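Local coordinates for protein Tv2483 (Treponema vincentii, PDB 6DET) that binds L-arginine with high selectivity as a lipoprotein of the family 3 solute-binding proteins, probably delivering it to an ABC transporter, at residues Arg114-Tyr119 with Tyr219-Arg224. Residues are numbered along the deposited sequence; the frame is centred on the assembly and turned at random. Where two conformers were deposited one is given.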
loop_
_atom_site.group_PDB
_atom_site.type_symbol
_atom_site.label_atom_id
_atom_site.label_comp_id
_atom_site.label_asym_id
_atom_site.label_seq_id
_atom_site.Cartn_x
_atom_site.Cartn_y
_atom_site.Cartn_z
ATOM N N ARG A 114 -3.561 14.262 4.204
ATOM C CA ARG A 114 -2.639 14.974 3.329
ATOM C C ARG A 114 -1.683 13.940 2.758
ATOM O O ARG A 114 -1.009 13.238 3.510
ATOM C CB ARG A 114 -1.860 16.056 4.087
ATOM C CG ARG A 114 -0.856 16.826 3.190
ATOM C CD ARG A 114 -0.153 17.946 3.944
ATOM N NE ARG A 114 -1.093 18.976 4.375
ATOM C CZ ARG A 114 -1.396 20.065 3.683
ATOM N NH1 ARG A 114 -0.829 20.289 2.494
ATOM N NH2 ARG A 114 -2.276 20.925 4.178
ATOM N N MET A 115 -1.644 13.808 1.441
ATOM C CA MET A 115 -0.869 12.742 0.823
ATOM C C MET A 115 0.294 13.336 0.034
ATOM O O MET A 115 0.173 14.413 -0.567
ATOM C CB MET A 115 -1.779 11.865 -0.053
ATOM C CG MET A 115 -2.778 11.091 0.830
ATOM S SD MET A 115 -4.049 10.086 0.004
ATOM C CE MET A 115 -5.129 11.382 -0.548
ATOM N N CYS A 116 1.445 12.674 0.088
ATOM C CA CYS A 116 2.599 13.221 -0.601
ATOM C C CYS A 116 2.580 12.763 -2.054
ATOM O O CYS A 116 1.829 11.863 -2.435
ATOM C CB CYS A 116 3.898 12.800 0.070
ATOM S SG CYS A 116 4.308 11.068 -0.181
ATOM N N THR A 117 3.421 13.400 -2.859
ATOM C CA THR A 117 3.441 13.138 -4.275
ATOM C C THR A 117 3.590 11.621 -4.493
ATOM O O THR A 117 4.410 10.982 -3.824
ATOM C CB THR A 117 4.560 13.917 -4.950
ATOM O OG1 THR A 117 4.457 13.725 -6.373
ATOM C CG2 THR A 117 5.894 13.468 -4.439
ATOM N N PRO A 118 2.783 11.027 -5.359
ATOM C CA PRO A 118 2.802 9.560 -5.512
ATOM C C PRO A 118 4.157 9.007 -5.918
ATOM O O PRO A 118 4.909 9.621 -6.675
ATOM C CB PRO A 118 1.762 9.319 -6.604
ATOM C CG PRO A 118 0.797 10.427 -6.436
ATOM C CD PRO A 118 1.577 11.622 -5.955
ATOM N N TYR A 119 4.457 7.792 -5.428
ATOM C CA TYR A 119 5.770 7.214 -5.651
ATOM C C TYR A 119 5.725 5.898 -6.427
ATOM O O TYR A 119 6.767 5.493 -6.966
ATOM C CB TYR A 119 6.512 7.046 -4.297
ATOM C CG TYR A 119 5.992 5.910 -3.395
ATOM C CD1 TYR A 119 4.755 6.023 -2.730
ATOM C CD2 TYR A 119 6.771 4.792 -3.147
ATOM C CE1 TYR A 119 4.282 4.989 -1.890
ATOM C CE2 TYR A 119 6.301 3.746 -2.308
ATOM C CZ TYR A 119 5.066 3.865 -1.697
ATOM O OH TYR A 119 4.611 2.844 -0.871
ATOM N N TYR A 219 0.140 4.893 -5.313
ATOM C CA TYR A 219 0.510 4.759 -3.914
ATOM C C TYR A 219 1.105 6.085 -3.454
ATOM O O TYR A 219 1.765 6.782 -4.230
ATOM C CB TYR A 219 1.564 3.677 -3.716
ATOM C CG TYR A 219 1.080 2.219 -3.696
ATOM C CD1 TYR A 219 -0.258 1.899 -3.588
ATOM C CD2 TYR A 219 2.011 1.209 -3.698
ATOM C CE1 TYR A 219 -0.664 0.522 -3.489
ATOM C CE2 TYR A 219 1.643 -0.135 -3.619
ATOM C CZ TYR A 219 0.310 -0.457 -3.515
ATOM O OH TYR A 219 -0.033 -1.791 -3.374
ATOM N N THR A 220 0.915 6.380 -2.177
ATOM C CA THR A 220 1.441 7.587 -1.548
ATOM C C THR A 220 1.859 7.246 -0.124
ATOM O O THR A 220 1.769 6.084 0.323
ATOM C CB THR A 220 0.386 8.708 -1.588
ATOM O OG1 THR A 220 0.919 9.939 -1.069
ATOM C CG2 THR A 220 -0.834 8.338 -0.785
ATOM N N PHE A 221 2.325 8.267 0.605
ATOM C CA PHE A 221 2.489 8.198 2.047
ATOM C C PHE A 221 1.533 9.222 2.646
ATOM O O PHE A 221 1.486 10.369 2.177
ATOM C CB PHE A 221 3.925 8.478 2.461
ATOM C CG PHE A 221 4.924 7.606 1.801
ATOM C CD1 PHE A 221 4.774 6.209 1.811
ATOM C CD2 PHE A 221 6.010 8.152 1.149
ATOM C CE1 PHE A 221 5.711 5.428 1.174
ATOM C CE2 PHE A 221 6.938 7.355 0.524
ATOM C CZ PHE A 221 6.784 5.996 0.540
ATOM N N ALA A 222 0.732 8.794 3.624
ATOM C CA ALA A 222 -0.379 9.589 4.159
ATOM C C ALA A 222 0.013 10.273 5.470
ATOM O O ALA A 222 0.582 9.633 6.363
ATOM C CB ALA A 222 -1.607 8.705 4.399
ATOM N N PHE A 223 -0.361 11.549 5.599
ATOM C CA PHE A 223 -0.025 12.390 6.743
ATOM C C PHE A 223 -1.289 13.044 7.269
ATOM O O PHE A 223 -2.325 13.066 6.600
ATOM C CB PHE A 223 0.990 13.477 6.355
ATOM C CG PHE A 223 2.334 12.936 6.015
ATOM C CD1 PHE A 223 2.546 12.336 4.782
ATOM C CD2 PHE A 223 3.379 13.006 6.913
ATOM C CE1 PHE A 223 3.762 11.826 4.455
ATOM C CE2 PHE A 223 4.612 12.473 6.583
ATOM C CZ PHE A 223 4.778 11.862 5.336
ATOM N N ARG A 224 -1.190 13.636 8.464
ATOM C CA ARG A 224 -2.316 14.384 8.990
ATOM C C ARG A 224 -2.605 15.564 8.078
ATOM O O ARG A 224 -1.698 16.147 7.490
ATOM C CB ARG A 224 -2.012 14.911 10.399
ATOM C CG ARG A 224 -2.089 13.850 11.499
ATOM C CD ARG A 224 -1.632 14.407 12.877
ATOM N NE ARG A 224 -0.188 14.574 12.887
ATOM C CZ ARG A 224 0.683 13.653 13.278
ATOM N NH1 ARG A 224 0.269 12.475 13.732
ATOM N NH2 ARG A 224 1.984 13.916 13.209
HETATM O O HOH W 1 2.761 3.603 1.033
#
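The rings of Tyr119 and Phe221 form an offset stack, centroids 4.2 Å apart and planes at 30°: Phe221 CZ sits over the centre of the tyrosine ring, while Tyr119 CD1 lies over the rim of the phenylalanine. Thr220 CA meets the tyrosine edge, and Cys116 SG approaches the Phe221 ring obliquely, 3.6 Å from CD2. The stack lies where the short strand 114-115 pairs antiparallel with strand 215-223 in the mixed sheet of a family 3 solute-binding protein; helix 61-73 packs on both rings. Arg114 and Phe223 make a hydrogen-bonded pair, with Phe223 N 2.8 Å from Arg114 O, and Cys116 N continues the ladder to Phe221 O. Beyond Cys116 the chain draws away, returning where Tyr119 N bonds to Tyr219 O at 3.1 Å. Tyr219 lines the ligand pocket, its side chain about 4 Å from the bound arginine; its OH is hydrogen-bonded to Asp193. Thr220 OG1 reaches across to the loop: set anti to the backbone N (chi1 -175°), it donates to Cys116 O, while CG2 packs against CB, CG and SD of Met115. Tyr119 OH bonds to Asp62 and accepts from a water that also donates to Thr220 O, 2.8 Å from the water oxygen.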